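Local structure of GCN5-related N-acetyltransferase (Anabaena variabilis, 2OZG) at residues A[63-68]-A[80-85]. The protein binds coenzyme A and probably catalyses acetyl transfer from acetyl-CoA to an amino group, perhaps that of an aminoglycoside. Residues are numbered along the deposited sequence; the frame is centred on the assembly and turned at random.
Sequences LAILPM and AGIAAV. With COA (coenzyme A), chain C.
Leu-63 fills the hollow between Ile-82 and Val-85: its CD2 touches Ile-82 CG2 at 3.9 Å as the two side chains cross at a slant, while its CB lies alongside Val-85 CG2. On the same face, Ile-65 nests between Ala-80 and Ile-82, its CG2 on the low Ala-80 CB (3.9 Å). Ile-82 bends CD1 back toward Ile-65 CG1 (4.3 Å). On the other face Ala-64 CB meets Ala-83 CB at 4.3 Å, and Leu-66 CD1 touches the same methyl. Gly-81, with no side chain, leaves a dip farther along this face, filled by the selenomethionine Met-68, whose CE lies over Gly-81 CA (3.8 Å).

Four nearly straight N-H···O bonds (168-175°), reciprocal for Ala-64 with Ala-83 and for Leu-66 with Gly-81, fix this antiparallel register. It then slips: Leu-63 CA is nearest Val-85 CA (4.4 Å), so Ala-84 is an extra residue, consistent with the beta bulge known in this strand of the GNAT fold. There Val-85 N approaches coenzyme A S1P to 3.1 Å, placing the bulge at the thiol end of the cofactor.

Helix 96-110 packs on Leu-63 and Ile-82, helix 37-45 on Leu-66 and Ala-83; strands 50-55 and 115-118 flank the hairpin, beside 58-72 and 75-87 respectively.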
# COMPACT_ATOMS: atom_id res chain seq x y z
N LEU A 63 17.97 -10.94 32.29
CA LEU A 63 16.84 -10.07 32.33
C LEU A 63 17.07 -8.99 33.40
O LEU A 63 18.10 -9.00 34.12
CB LEU A 63 15.53 -10.90 32.58
CG LEU A 63 15.54 -11.87 33.80
CD1 LEU A 63 15.56 -11.14 35.12
CD2 LEU A 63 14.36 -12.78 33.83
N ALA A 64 16.09 -8.09 33.51
CA ALA A 64 15.99 -7.11 34.56
C ALA A 64 14.72 -7.33 35.38
O ALA A 64 13.62 -7.65 34.85
CB ALA A 64 15.96 -5.68 33.99
N ILE A 65 14.89 -7.21 36.68
CA ILE A 65 13.79 -7.23 37.64
C ILE A 65 13.58 -5.77 38.12
O ILE A 65 14.54 -5.15 38.61
CB ILE A 65 14.11 -8.07 38.91
CG1 ILE A 65 14.45 -9.52 38.56
CG2 ILE A 65 12.87 -8.08 39.82
CD1 ILE A 65 14.82 -10.31 39.80
N LEU A 66 12.35 -5.27 38.02
CA LEU A 66 11.99 -3.89 38.46
C LEU A 66 11.08 -3.94 39.67
O LEU A 66 9.86 -4.19 39.55
CB LEU A 66 11.31 -3.08 37.31
CG LEU A 66 12.13 -3.03 36.03
CD1 LEU A 66 11.44 -2.20 34.93
CD2 LEU A 66 13.52 -2.45 36.27
N PRO A 67 11.68 -3.81 40.86
CA PRO A 67 10.86 -3.83 42.03
C PRO A 67 10.10 -2.55 42.20
O PRO A 67 10.70 -1.48 42.36
CB PRO A 67 11.85 -4.07 43.20
CG PRO A 67 13.18 -4.31 42.57
CD PRO A 67 13.10 -3.78 41.18
N MSE A 68 8.78 -2.65 42.17
CA MSE A 68 7.97 -1.45 42.27
C MSE A 68 6.61 -1.78 42.87
O MSE A 68 6.53 -2.51 43.84
CB MSE A 68 7.86 -0.82 40.88
CG MSE A 68 7.31 -1.72 39.84
SE MSE A 68 7.01 -0.88 38.12
CE MSE A 68 7.48 -2.39 37.02
N ALA A 80 6.96 -7.02 41.10
CA ALA A 80 8.25 -7.08 40.42
C ALA A 80 8.03 -7.20 38.90
O ALA A 80 7.47 -8.19 38.41
CB ALA A 80 9.09 -8.21 40.95
N GLY A 81 8.42 -6.14 38.19
CA GLY A 81 8.29 -6.05 36.76
C GLY A 81 9.44 -6.82 36.17
O GLY A 81 10.55 -6.76 36.70
N ILE A 82 9.16 -7.62 35.15
CA ILE A 82 10.24 -8.36 34.46
C ILE A 82 10.47 -7.67 33.12
O ILE A 82 9.55 -7.55 32.33
CB ILE A 82 9.93 -9.85 34.29
CG1 ILE A 82 9.62 -10.51 35.63
CG2 ILE A 82 11.09 -10.60 33.58
CD1 ILE A 82 10.72 -10.48 36.55
N ALA A 83 11.71 -7.23 32.85
CA ALA A 83 12.02 -6.61 31.61
C ALA A 83 13.24 -7.27 30.90
O ALA A 83 14.08 -7.97 31.50
CB ALA A 83 12.27 -5.12 31.85
N ALA A 84 13.35 -6.95 29.62
CA ALA A 84 14.48 -7.36 28.77
C ALA A 84 14.94 -8.82 28.91
O ALA A 84 16.11 -9.09 29.17
CB ALA A 84 15.64 -6.42 29.01
N VAL A 85 14.01 -9.76 28.76
CA VAL A 85 14.36 -11.16 28.83
C VAL A 85 14.98 -11.54 27.50
O VAL A 85 14.34 -11.42 26.46
CB VAL A 85 13.11 -12.05 29.05
CG1 VAL A 85 13.51 -13.51 29.05
CG2 VAL A 85 12.43 -11.68 30.34
N1A COA C . 7.68 -18.61 20.61
C2A COA C . 6.90 -19.42 21.35
N3A COA C . 7.39 -20.14 22.38
C4A COA C . 8.70 -20.06 22.68
C5A COA C . 9.55 -19.24 21.94
C6A COA C . 9.00 -18.50 20.88
N6A COA C . 9.72 -17.67 20.10
N7A COA C . 10.78 -19.39 22.49
C8A COA C . 10.70 -20.26 23.52
N9A COA C . 9.42 -20.66 23.63
C1B COA C . 8.80 -21.62 24.60
C2B COA C . 9.07 -23.07 24.22
O2B COA C . 8.11 -23.58 23.27
C3B COA C . 9.08 -23.77 25.58
O3B COA C . 7.83 -24.41 25.88
P3B COA C . 7.65 -26.01 25.66
O7A COA C . 8.37 -26.62 26.85
O8A COA C . 6.14 -26.19 25.59
O9A COA C . 8.36 -26.34 24.35
C4B COA C . 9.40 -22.69 26.61
O4B COA C . 9.29 -21.43 25.94
C5B COA C . 10.80 -22.86 27.20
O5B COA C . 11.77 -22.66 26.16
P1A COA C . 13.31 -22.18 26.44
O1A COA C . 13.52 -21.97 27.92
O2A COA C . 14.23 -23.15 25.70
O3A COA C . 13.34 -20.76 25.62
P2A COA C . 14.67 -20.15 24.88
O4A COA C . 15.85 -20.39 25.83
O5A COA C . 14.74 -20.75 23.48
O6A COA C . 14.29 -18.53 24.80
CBP COA C . 13.87 -16.24 23.71
CCP COA C . 14.53 -17.63 23.67
CDP COA C . 13.81 -15.85 25.19
CEP COA C . 12.42 -16.46 23.30
CAP COA C . 14.73 -15.22 22.83
OAP COA C . 15.58 -14.34 23.64
C9P COA C . 14.12 -14.31 21.73
O9P COA C . 13.86 -14.77 20.49
N8P COA C . 13.91 -12.99 21.86
C7P COA C . 14.02 -12.00 22.93
C6P COA C . 12.59 -11.47 22.98
C5P COA C . 11.83 -12.09 24.14
O5P COA C . 11.83 -13.30 24.33
N4P COA C . 11.12 -11.25 24.92
C3P COA C . 10.29 -11.63 26.06
C2P COA C . 9.84 -10.32 26.67
S1P COA C . 11.24 -9.44 27.47